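Local atomic coordinates of lysine-specific demethylase REF6 (Arabidopsis thaliana, PDB entry 6A58), a protein that removes methyl groups from di- and trimethylated lysine of histone H3 as a 2-oxoglutarate-dependent dioxygenase and binds DNA sequence-specifically through four C-terminal zinc fingers, the part in this chain. Residues A[38-41]-A[42-45]; A[59-62]-A[63-67]; A[89-92]-A[93-97]; A[96-100]-A[101-105]; A[121-124]-A[125-129]. All blocks are in the same frame, centred on the assembly; numbering follows the deposited sequence. Where two conformers were deposited one is given.

In the fold
From the N terminus, four contacts are turns of helix and contact 4 a helix end running into a linker; they run in series, except that contacts 3 and 4 overlap, and none closes a long loop or nests. Contact 1 lies on helix 37-44 and contact 2 on helix 60-70, meeting at one zinc, where H43 and H60 are ligands; contact 2 also holds H66 of the second zinc. Contacts 3 and 4 share H96 and I97 of helix 90-101, and the linker leads to strand 106-107. Contact 5, on helix 120-129, holds the fourth zinc's H126; its nearest atoms are about 5 Å from contact 3. Contacts 1 and 5 lie about 44 Å apart, centre to centre.

Contact 1 (A[38-41]-A[42-45]); sequences KQLM and LHKR. With ZN (zinc ion), chain B.
The carbonyl oxygens of K38, Q39 and L40 accept the amides of L42, H43 and K44 in regular i to i+4 helical bonds, and a weak bond from R45 N to M41 O, 3.2 Å long, follows them. Two side-chain pairs lie along this run of helix 37-44. One turn apart, L40 and K44 lie at an angle to each other, and K44 CE rests against CG and CD1 of L40, 3.8 Å from CD1. The lysine chain is stretched out beyond CG, which lets its greasy methylenes lie on the leucine, and K44 NZ ends beside L40 CD2 at 4.0 Å; lysine suits an exposed site of this kind because it is oily for most of its length. On another flank Q39 folds back on itself at chi2 (-60°), bringing OE1 to 3.6 Å from L42 CD1. L42 CG also lies 3.4 Å from K38 O.

H43 is the buried member. Its CB lies 3.3 Å from Q39 O, and CG stands anti to the backbone N (chi1 176°), swinging the ring off the helix until NE2 reaches the zinc at 2.1 Å. C25, C30 and H60 complete this site, H60 coming from the following helix, 60-70. F34 of strand 33-34 meets the H43 ring, planes about 40° apart, and is also touched by Q39 and L40. In this first, degenerate C2H2 finger the chemistry is therefore graded: H43 gives the metal an imidazole nitrogen, L40 lies against F34, and K38, K44 and R45 keep their charged chains at exposed positions.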
# COMPACT_ATOMS: atom_id res chain seq x y z
N LYS A 38 -21.73 -12.15 15.16
CA LYS A 38 -20.65 -12.56 16.06
C LYS A 38 -19.30 -11.98 15.65
O LYS A 38 -18.62 -11.35 16.46
CB LYS A 38 -20.57 -14.09 16.09
CG LYS A 38 -19.47 -14.64 16.98
CD LYS A 38 -19.53 -16.16 17.00
CE LYS A 38 -18.90 -16.72 18.25
NZ LYS A 38 -19.76 -16.56 19.45
N GLN A 39 -18.93 -12.18 14.39
CA GLN A 39 -17.64 -11.71 13.90
C GLN A 39 -17.59 -10.19 13.76
O GLN A 39 -16.52 -9.59 13.90
CB GLN A 39 -17.26 -12.42 12.60
CG GLN A 39 -17.06 -13.92 12.76
CD GLN A 39 -15.97 -14.30 13.76
OE1 GLN A 39 -15.00 -13.56 13.96
NE2 GLN A 39 -16.12 -15.46 14.39
N LEU A 40 -18.73 -9.56 13.51
CA LEU A 40 -18.82 -8.10 13.55
C LEU A 40 -18.59 -7.57 14.97
O LEU A 40 -17.90 -6.57 15.15
CB LEU A 40 -20.17 -7.61 13.02
CG LEU A 40 -20.41 -6.10 13.10
CD1 LEU A 40 -19.37 -5.34 12.28
CD2 LEU A 40 -21.82 -5.73 12.69
N MET A 41 -19.18 -8.22 15.97
CA MET A 41 -18.98 -7.82 17.37
C MET A 41 -17.52 -7.95 17.80
O MET A 41 -16.98 -7.06 18.46
CB MET A 41 -19.89 -8.63 18.30
CG MET A 41 -21.36 -8.28 18.18
SD MET A 41 -22.40 -9.18 19.34
CE MET A 41 -22.63 -10.76 18.55
N LEU A 42 -16.88 -9.05 17.40
CA LEU A 42 -15.46 -9.25 17.67
C LEU A 42 -14.60 -8.20 16.95
O LEU A 42 -13.62 -7.70 17.51
CB LEU A 42 -15.02 -10.67 17.29
CG LEU A 42 -15.68 -11.80 18.10
CD1 LEU A 42 -15.35 -13.16 17.50
CD2 LEU A 42 -15.28 -11.75 19.57
N HIS A 43 -14.99 -7.86 15.73
CA HIS A 43 -14.35 -6.79 14.97
C HIS A 43 -14.44 -5.43 15.68
O HIS A 43 -13.46 -4.69 15.71
CB HIS A 43 -14.96 -6.70 13.57
CG HIS A 43 -14.43 -5.56 12.76
ND1 HIS A 43 -13.15 -5.55 12.26
CD2 HIS A 43 -15.02 -4.42 12.33
CE1 HIS A 43 -12.97 -4.44 11.57
NE2 HIS A 43 -14.08 -3.73 11.61
N LYS A 44 -15.59 -5.12 16.26
CA LYS A 44 -15.77 -3.86 17.01
C LYS A 44 -14.96 -3.80 18.32
O LYS A 44 -14.75 -2.71 18.86
CB LYS A 44 -17.25 -3.58 17.26
CG LYS A 44 -17.98 -3.19 15.99
CD LYS A 44 -19.47 -3.03 16.21
CE LYS A 44 -20.16 -2.68 14.91
NZ LYS A 44 -21.62 -2.47 15.08
N ARG A 45 -14.53 -4.97 18.81
CA ARG A 45 -13.58 -5.07 19.93
C ARG A 45 -12.12 -5.08 19.45
O ARG A 45 -11.20 -5.40 20.22
CB ARG A 45 -13.88 -6.32 20.75
CG ARG A 45 -15.16 -6.22 21.56
CD ARG A 45 -15.55 -7.56 22.15
NE ARG A 45 -14.48 -8.15 22.95
CZ ARG A 45 -14.51 -9.39 23.46
NH1 ARG A 45 -15.57 -10.18 23.27
NH2 ARG A 45 -13.47 -9.83 24.16
ZN ZN B . -14.50 -1.78 11.00

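Contact 2 (A[59-62]-A[63-67]); sequences SHKY and LVQHQ. With ZN (zinc ion), chain B; ZN (zinc ion), chain C.
H60 and V64 form the tight part of this helical turn: V64 CG2 approaches the imidazole obliquely at CE1 and ND1, 3.6 Å from H60 CE1, and is close to H60 O. The branched valine packs on the ring without competing for its nitrogens, while H60 NE2 binds a zinc at 2.2 Å. That zinc is shared with C25, C30 and H43, so the first residue of helix 60-70 serves the metal of the preceding finger. L63 is buried and packs by CD2 against the H43 ring. Further along, H66 NE2 binds the next zinc at 2.2 Å, together with C48, C53 and H70.

The outer side is looser. K61 and Q65 run alongside each other in the same direction, and Q65 NE2 lies 3.6 Å from K61 CG, an amide beside methylenes, with no hydrogen bond between the two side chains. At the start of the helix S59 is the N-cap, its OG accepting a weak but straight bond (172°) from Y62 N, 3.3 Å long; a short hydroxyl is well suited to that task. One helix thus holds ligands of two metals, which probably keeps the first two fingers in a fixed relation.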
# COMPACT_ATOMS: atom_id res chain seq x y z
N SER A 59 -7.16 0.62 19.14
CA SER A 59 -8.09 1.39 18.33
C SER A 59 -8.39 0.68 17.02
O SER A 59 -7.70 -0.26 16.63
CB SER A 59 -7.53 2.79 18.03
OG SER A 59 -6.59 2.75 16.97
N HIS A 60 -9.41 1.18 16.35
CA HIS A 60 -9.83 0.65 15.07
C HIS A 60 -8.82 0.93 13.95
O HIS A 60 -8.67 0.12 13.04
CB HIS A 60 -11.21 1.21 14.72
CG HIS A 60 -11.92 0.42 13.68
ND1 HIS A 60 -11.73 0.65 12.34
CD2 HIS A 60 -12.79 -0.61 13.78
CE1 HIS A 60 -12.47 -0.19 11.65
NE2 HIS A 60 -13.13 -0.97 12.49
N LYS A 61 -8.11 2.06 14.03
CA LYS A 61 -7.05 2.38 13.07
C LYS A 61 -5.89 1.37 13.12
O LYS A 61 -5.40 0.93 12.08
CB LYS A 61 -6.52 3.80 13.29
CG LYS A 61 -5.71 4.34 12.12
CD LYS A 61 -5.24 5.77 12.36
CE LYS A 61 -4.06 5.82 13.33
NZ LYS A 61 -3.45 7.18 13.38
N TYR A 62 -5.46 1.01 14.34
CA TYR A 62 -4.43 -0.02 14.53
C TYR A 62 -4.83 -1.38 13.97
O TYR A 62 -4.01 -2.08 13.38
CB TYR A 62 -4.08 -0.18 16.02
CG TYR A 62 -3.22 0.93 16.61
CD1 TYR A 62 -1.95 1.19 16.11
CD2 TYR A 62 -3.67 1.69 17.69
CE1 TYR A 62 -1.16 2.20 16.65
CE2 TYR A 62 -2.89 2.70 18.24
CZ TYR A 62 -1.63 2.95 17.72
OH TYR A 62 -0.85 3.94 18.26
N LEU A 63 -6.10 -1.75 14.17
CA LEU A 63 -6.65 -3.01 13.66
C LEU A 63 -6.58 -3.10 12.13
O LEU A 63 -6.11 -4.10 11.58
CB LEU A 63 -8.11 -3.16 14.11
CG LEU A 63 -8.89 -4.37 13.58
CD1 LEU A 63 -8.38 -5.65 14.22
CD2 LEU A 63 -10.38 -4.17 13.81
N VAL A 64 -7.06 -2.05 11.46
CA VAL A 64 -7.14 -2.02 9.99
C VAL A 64 -5.75 -2.07 9.35
O VAL A 64 -5.54 -2.79 8.37
CB VAL A 64 -7.94 -0.78 9.50
CG1 VAL A 64 -7.84 -0.60 7.98
CG2 VAL A 64 -9.40 -0.89 9.90
N GLN A 65 -4.81 -1.31 9.91
CA GLN A 65 -3.41 -1.34 9.46
C GLN A 65 -2.78 -2.73 9.61
O GLN A 65 -2.09 -3.19 8.70
CB GLN A 65 -2.58 -0.30 10.21
CG GLN A 65 -2.91 1.14 9.85
CD GLN A 65 -2.23 2.16 10.74
OE1 GLN A 65 -1.35 1.82 11.54
NE2 GLN A 65 -2.63 3.42 10.60
N HIS A 66 -3.04 -3.38 10.74
CA HIS A 66 -2.52 -4.72 11.00
C HIS A 66 -3.02 -5.78 10.01
O HIS A 66 -2.22 -6.59 9.52
CB HIS A 66 -2.85 -5.18 12.42
CG HIS A 66 -2.51 -6.61 12.67
ND1 HIS A 66 -1.22 -7.06 12.81
CD2 HIS A 66 -3.30 -7.71 12.79
CE1 HIS A 66 -1.22 -8.37 13.01
NE2 HIS A 66 -2.48 -8.78 13.00
N GLN A 67 -4.32 -5.79 9.74
CA GLN A 67 -4.95 -6.76 8.82
C GLN A 67 -4.25 -6.81 7.45
O GLN A 67 -4.13 -7.89 6.86
CB GLN A 67 -6.45 -6.47 8.68
CG GLN A 67 -7.19 -7.29 7.61
CD GLN A 67 -7.21 -6.62 6.24
OE1 GLN A 67 -7.46 -5.42 6.12
NE2 GLN A 67 -6.96 -7.41 5.20
ZN ZN B . -14.50 -1.78 11.00
ZN ZN C . -3.81 -10.54 12.63

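Contact 3 (A[89-92]-A[93-97]); sequences WAWS and RTEHI. With ZN (zinc ion), chain D.
The helix of the third C2H2 zinc finger opens with W91 and E95 in contact one turn apart, within the region that binds DNA. The glutamate carboxylate comes to the rim of the indole, near its plane, with OE1 3.5 Å from W91 CZ3. Ring and carboxylate planes stand 80° apart. W91 CG lies between the backbone N and the carbonyl carbon (chi1 68°), a crowded position that stands the indole out beside the helix, where its six-membered ring meets E95. S92 OG sits over one indole face, 3.2 Å above its plane and offset toward the rim. The glutamate side chain also touches F119 of the next finger.

On another side R93 bends at chi3 and turns NE to a water, giving it a hydrogen bond of 3.0 Å. That water in turn donates to A90 O, at 2.9 Å, while R93 NH1 bonds to K77 O of the finger's first strand. H96, farther on, binds the zinc through NE2 at 2.1 Å; C78, C83 and H100 complete the site, and F87 meets the H96 ring.

Aromatic rims carry slightly positive hydrogens, and a carboxylate oxygen placed there is likely to be mildly favoured, though the pairing is weaker than a salt bridge.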
# COMPACT_ATOMS: atom_id res chain seq x y z
N TRP A 89 -0.27 -1.05 -4.86
CA TRP A 89 -0.66 0.34 -5.09
C TRP A 89 -0.29 0.80 -6.50
O TRP A 89 0.71 0.35 -7.07
CB TRP A 89 0.03 1.26 -4.08
CG TRP A 89 -0.26 0.91 -2.65
CD1 TRP A 89 -1.44 1.06 -1.99
CD2 TRP A 89 0.66 0.35 -1.70
NE1 TRP A 89 -1.32 0.63 -0.69
CE2 TRP A 89 -0.04 0.19 -0.49
CE3 TRP A 89 2.00 -0.04 -1.76
CZ2 TRP A 89 0.56 -0.34 0.66
CZ3 TRP A 89 2.60 -0.56 -0.62
CH2 TRP A 89 1.87 -0.71 0.57
N ALA A 90 -1.10 1.70 -7.05
CA ALA A 90 -0.90 2.23 -8.40
C ALA A 90 0.42 2.99 -8.55
O ALA A 90 1.08 2.88 -9.59
CB ALA A 90 -2.06 3.13 -8.81
N TRP A 91 0.81 3.76 -7.53
CA TRP A 91 2.08 4.50 -7.57
C TRP A 91 3.30 3.57 -7.68
O TRP A 91 4.24 3.87 -8.41
CB TRP A 91 2.22 5.47 -6.37
CG TRP A 91 2.39 4.82 -5.02
CD1 TRP A 91 1.41 4.57 -4.10
CD2 TRP A 91 3.62 4.36 -4.44
NE1 TRP A 91 1.95 3.98 -2.99
CE2 TRP A 91 3.30 3.83 -3.16
CE3 TRP A 91 4.95 4.33 -4.87
CZ2 TRP A 91 4.27 3.28 -2.31
CZ3 TRP A 91 5.92 3.78 -4.03
CH2 TRP A 91 5.57 3.26 -2.76
N SER A 92 3.26 2.44 -6.96
CA SER A 92 4.32 1.43 -7.03
C SER A 92 4.43 0.82 -8.42
O SER A 92 5.53 0.61 -8.93
CB SER A 92 4.08 0.33 -6.00
OG SER A 92 4.03 0.85 -4.68
N ARG A 93 3.28 0.52 -9.03
CA ARG A 93 3.26 -0.01 -10.40
C ARG A 93 3.80 1.02 -11.38
O ARG A 93 4.61 0.69 -12.24
CB ARG A 93 1.85 -0.44 -10.82
CG ARG A 93 1.76 -0.88 -12.28
CD ARG A 93 0.47 -1.60 -12.61
NE ARG A 93 -0.70 -0.72 -12.53
CZ ARG A 93 -1.94 -1.07 -12.87
NH1 ARG A 93 -2.21 -2.30 -13.31
NH2 ARG A 93 -2.93 -0.19 -12.75
N THR A 94 3.33 2.27 -11.26
CA THR A 94 3.79 3.35 -12.15
C THR A 94 5.31 3.56 -12.06
O THR A 94 5.98 3.69 -13.09
CB THR A 94 3.04 4.67 -11.85
OG1 THR A 94 1.65 4.48 -12.11
CG2 THR A 94 3.57 5.81 -12.71
N GLU A 95 5.84 3.58 -10.84
CA GLU A 95 7.30 3.66 -10.64
C GLU A 95 8.01 2.48 -11.30
O GLU A 95 9.02 2.68 -12.00
CB GLU A 95 7.65 3.75 -9.15
CG GLU A 95 7.41 5.13 -8.56
CD GLU A 95 7.92 5.28 -7.14
OE1 GLU A 95 8.37 4.29 -6.52
OE2 GLU A 95 7.87 6.42 -6.62
N HIS A 96 7.49 1.28 -11.11
CA HIS A 96 8.06 0.07 -11.72
C HIS A 96 8.12 0.12 -13.25
O HIS A 96 9.12 -0.29 -13.84
CB HIS A 96 7.30 -1.18 -11.29
CG HIS A 96 7.62 -2.38 -12.13
ND1 HIS A 96 8.78 -3.10 -11.98
CD2 HIS A 96 6.94 -2.96 -13.15
CE1 HIS A 96 8.79 -4.09 -12.87
NE2 HIS A 96 7.69 -4.02 -13.58
N ILE A 97 7.06 0.61 -13.88
CA ILE A 97 6.99 0.67 -15.36
C ILE A 97 8.15 1.50 -15.93
O ILE A 97 8.64 1.21 -17.03
CB ILE A 97 5.62 1.19 -15.85
CG1 ILE A 97 4.52 0.18 -15.52
CG2 ILE A 97 5.62 1.44 -17.36
CD1 ILE A 97 3.12 0.76 -15.51
ZN ZN D . 6.96 -4.93 -15.34
O HOH W 1 -0.34 2.19 -12.02

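Contact 4 (A[96-100]-A[101-105]); sequences HIRVH and TGARP. With ZN (zinc ion), chain D.
R98 spreads its guanidinium beneath P105, whose CG stands 3.9 Å above one face, offset toward the rim; the nearest guanidinium atom, NE, is 4.0 Å from P105 CG. The proline ring crosses the arginine at an angle, using a nonpolar carbon that suits the flat, poorly hydrated face of the cation. R98 is stretched from CG to NE, and its NH1 is hydrogen-bonded to R118 O in the next finger. Nearer the helix, A103 CB touches R98 CG at 4.1 Å. The H100 ring is stacked on W80, and its NE2 holds the zinc at 2.1 Å, beside H96.

The sequence from T101 to P105 matches the TGEKP-type linker that joins successive C2H2 fingers, and it begins where helix 90-101 runs out. T101 N still bonds to I97 O at 3.1 Å. R98 O then takes two amides: G102 N at 2.8 Å and, weakly, A103 N at 3.4 Å. G102 turns the chain out of the helix with a positive phi (80°), which favours glycine at this position. T101 OG1 also accepts a weak bond from A103 N, because the hydroxyl sits between the backbone N and the carbonyl carbon (chi1 65°) and faces the departing linker.

An alanine in place of R98 takes away the guanidinium, and P105 and R118 O would probably be left without their partner, the linker freer to swing between the fingers. On the other flank, the methyl groups I97 CG2 and T101 CG2 meet one helical turn apart.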
# COMPACT_ATOMS: atom_id res chain seq x y z
N HIS A 96 7.49 1.28 -11.11
CA HIS A 96 8.06 0.07 -11.72
C HIS A 96 8.12 0.12 -13.25
O HIS A 96 9.12 -0.29 -13.84
CB HIS A 96 7.30 -1.18 -11.29
CG HIS A 96 7.62 -2.38 -12.13
ND1 HIS A 96 8.78 -3.10 -11.98
CD2 HIS A 96 6.94 -2.96 -13.15
CE1 HIS A 96 8.79 -4.09 -12.87
NE2 HIS A 96 7.69 -4.02 -13.58
N ILE A 97 7.06 0.61 -13.88
CA ILE A 97 6.99 0.67 -15.36
C ILE A 97 8.15 1.50 -15.93
O ILE A 97 8.64 1.21 -17.03
CB ILE A 97 5.62 1.19 -15.85
CG1 ILE A 97 4.52 0.18 -15.52
CG2 ILE A 97 5.62 1.44 -17.36
CD1 ILE A 97 3.12 0.76 -15.51
N ARG A 98 8.63 2.49 -15.18
CA ARG A 98 9.79 3.28 -15.60
C ARG A 98 11.06 2.45 -15.79
O ARG A 98 11.93 2.83 -16.57
CB ARG A 98 10.07 4.43 -14.62
CG ARG A 98 8.95 5.46 -14.53
CD ARG A 98 9.20 6.42 -13.38
NE ARG A 98 7.99 7.19 -13.08
CZ ARG A 98 7.76 7.81 -11.92
NH1 ARG A 98 8.65 7.79 -10.92
NH2 ARG A 98 6.61 8.47 -11.75
N VAL A 99 11.16 1.31 -15.09
CA VAL A 99 12.29 0.39 -15.28
C VAL A 99 12.29 -0.13 -16.72
O VAL A 99 13.35 -0.23 -17.34
CB VAL A 99 12.26 -0.80 -14.28
CG1 VAL A 99 13.39 -1.78 -14.55
CG2 VAL A 99 12.32 -0.29 -12.84
N HIS A 100 11.11 -0.44 -17.24
CA HIS A 100 10.96 -0.92 -18.62
C HIS A 100 11.16 0.18 -19.66
O HIS A 100 11.76 -0.06 -20.70
CB HIS A 100 9.57 -1.53 -18.84
CG HIS A 100 9.27 -2.71 -17.98
ND1 HIS A 100 10.11 -3.80 -17.88
CD2 HIS A 100 8.20 -2.99 -17.20
CE1 HIS A 100 9.58 -4.68 -17.06
NE2 HIS A 100 8.41 -4.22 -16.64
N THR A 101 10.62 1.38 -19.39
CA THR A 101 10.71 2.48 -20.36
C THR A 101 12.07 3.20 -20.33
O THR A 101 12.43 3.86 -21.30
CB THR A 101 9.61 3.53 -20.14
OG1 THR A 101 9.80 4.16 -18.87
CG2 THR A 101 8.22 2.89 -20.21
N GLY A 102 12.79 3.08 -19.21
CA GLY A 102 14.07 3.78 -19.03
C GLY A 102 13.92 5.24 -18.62
O GLY A 102 14.90 5.98 -18.63
N ALA A 103 12.71 5.64 -18.22
CA ALA A 103 12.45 7.03 -17.85
C ALA A 103 13.18 7.39 -16.56
O ALA A 103 13.21 6.60 -15.62
CB ALA A 103 10.96 7.26 -17.68
N ARG A 104 13.78 8.59 -16.54
CA ARG A 104 14.43 9.14 -15.34
C ARG A 104 13.87 10.55 -15.16
O ARG A 104 14.51 11.53 -15.55
CB ARG A 104 15.96 9.19 -15.51
CG ARG A 104 16.63 7.88 -15.91
CD ARG A 104 16.71 6.88 -14.78
NE ARG A 104 17.64 7.28 -13.71
CZ ARG A 104 18.00 6.49 -12.69
NH1 ARG A 104 18.83 6.94 -11.76
NH2 ARG A 104 17.55 5.24 -12.58
N PRO A 105 12.65 10.66 -14.58
CA PRO A 105 11.95 11.97 -14.59
C PRO A 105 12.57 13.09 -13.75
O PRO A 105 12.34 14.26 -14.04
CB PRO A 105 10.56 11.62 -14.03
CG PRO A 105 10.41 10.15 -14.19
CD PRO A 105 11.79 9.61 -14.00
ZN ZN D . 6.96 -4.93 -15.34

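Contact 5 (A[121-124]-A[125-129]); sequences SDFS and RHKRK. With ZN (zinc ion), chain E.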
# COMPACT_ATOMS: atom_id res chain seq x y z
N SER A 121 11.63 9.42 -4.35
CA SER A 121 12.30 9.13 -3.07
C SER A 121 13.82 9.09 -3.19
O SER A 121 14.53 9.50 -2.26
CB SER A 121 11.78 7.81 -2.47
OG SER A 121 12.00 6.72 -3.35
N ASP A 122 14.33 8.59 -4.32
CA ASP A 122 15.76 8.61 -4.61
C ASP A 122 16.26 10.04 -4.83
O ASP A 122 17.37 10.39 -4.40
CB ASP A 122 16.10 7.77 -5.86
CG ASP A 122 15.74 6.30 -5.70
OD1 ASP A 122 15.61 5.81 -4.56
OD2 ASP A 122 15.60 5.63 -6.75
N PHE A 123 15.46 10.86 -5.52
CA PHE A 123 15.77 12.27 -5.74
C PHE A 123 15.76 13.07 -4.43
O PHE A 123 16.64 13.90 -4.21
CB PHE A 123 14.80 12.88 -6.77
CG PHE A 123 15.06 14.32 -7.13
CD1 PHE A 123 16.36 14.79 -7.35
CD2 PHE A 123 14.00 15.22 -7.28
CE1 PHE A 123 16.59 16.12 -7.68
CE2 PHE A 123 14.23 16.54 -7.62
CZ PHE A 123 15.52 16.99 -7.82
N SER A 124 14.77 12.81 -3.58
CA SER A 124 14.68 13.44 -2.25
C SER A 124 15.85 13.04 -1.35
O SER A 124 16.41 13.88 -0.64
CB SER A 124 13.36 13.09 -1.57
OG SER A 124 12.26 13.58 -2.31
N ARG A 125 16.22 11.75 -1.38
CA ARG A 125 17.37 11.24 -0.64
C ARG A 125 18.68 11.89 -1.09
O ARG A 125 19.53 12.23 -0.26
CB ARG A 125 17.47 9.72 -0.78
CG ARG A 125 18.58 9.07 0.03
CD ARG A 125 18.42 7.56 0.08
NE ARG A 125 18.45 6.95 -1.25
CZ ARG A 125 18.30 5.64 -1.50
NH1 ARG A 125 18.11 4.77 -0.50
NH2 ARG A 125 18.33 5.20 -2.75
N HIS A 126 18.84 12.07 -2.41
CA HIS A 126 20.01 12.74 -2.98
C HIS A 126 20.11 14.20 -2.53
O HIS A 126 21.20 14.66 -2.16
CB HIS A 126 19.97 12.67 -4.52
CG HIS A 126 21.06 13.45 -5.19
ND1 HIS A 126 22.36 13.02 -5.24
CD2 HIS A 126 21.02 14.62 -5.87
CE1 HIS A 126 23.09 13.89 -5.91
NE2 HIS A 126 22.30 14.88 -6.31
N LYS A 127 18.99 14.92 -2.56
CA LYS A 127 18.94 16.32 -2.12
C LYS A 127 19.19 16.49 -0.61
O LYS A 127 19.72 17.52 -0.19
CB LYS A 127 17.61 16.98 -2.51
CG LYS A 127 17.49 17.26 -4.00
CD LYS A 127 16.22 18.03 -4.34
CE LYS A 127 14.98 17.15 -4.27
NZ LYS A 127 13.75 17.88 -4.69
N ARG A 128 18.81 15.50 0.19
CA ARG A 128 19.12 15.49 1.63
C ARG A 128 20.58 15.15 1.90
O ARG A 128 21.24 15.84 2.69
CB ARG A 128 18.22 14.50 2.39
CG ARG A 128 16.79 14.97 2.61
CD ARG A 128 16.10 14.13 3.67
NE ARG A 128 16.10 12.70 3.34
CZ ARG A 128 15.22 12.07 2.56
NH1 ARG A 128 14.20 12.72 1.98
NH2 ARG A 128 15.35 10.76 2.35
N LYS A 129 21.08 14.10 1.26
CA LYS A 129 22.45 13.61 1.47
C LYS A 129 23.50 14.63 1.03
O LYS A 129 24.44 14.92 1.77
CB LYS A 129 22.68 12.28 0.74
CG LYS A 129 23.98 11.58 1.09
CD LYS A 129 24.07 10.17 0.50
CE LYS A 129 23.61 9.09 1.47
NZ LYS A 129 22.15 9.14 1.78
ZN ZN E . 22.63 16.63 -7.51
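S124, R125 and F123 bury the most surface here, each against a residue on the neighbouring turn of helix 120-129. F123 points its CG anti to the backbone N (chi1 -178°), and K127 bends at its third torsion to lie across the ring. The lysine CE comes over the ring centre, 3.5 Å from the centroid and 14° off the ring normal, a CH-pi contact. Methylenes next to an ammonium group are slightly polarised, so a lysine is a natural cover for an aromatic face. With an alanine in place of F123 the K127 chain would probably lose its support and be set free to turn.

R125 pairs with D122, the two side chains running alongside each other. Their flat ends are nearly parallel, 7° between planes, but D122 OD1 lies well out of the guanidinium plane, 3.3 Å from R125 NH2. No N-H is aimed at it, so this salt bridge rests on charge alone.

S124 offers small size. Its carbonyl oxygen lies over one face of the R128 guanidinium and also takes the amide R128 N in the helical bond, 3.0 Å from S124 O, while R128 NH1 approaches S124 CB at 3.7 Å. S124 OG turns back along the helix to bond with V120 O.

H126 has its ring against F117, and its NE2 binds the zinc at 2.1 Å, with C108, C113 and H132 as the other ligands. The three basic chains are thus placed in different ways, K127 by CH-pi contact, R125 by undirected charge and R128 by its flat face over a carbonyl oxygen, which probably keeps their positive ends adaptable within the DNA-binding region.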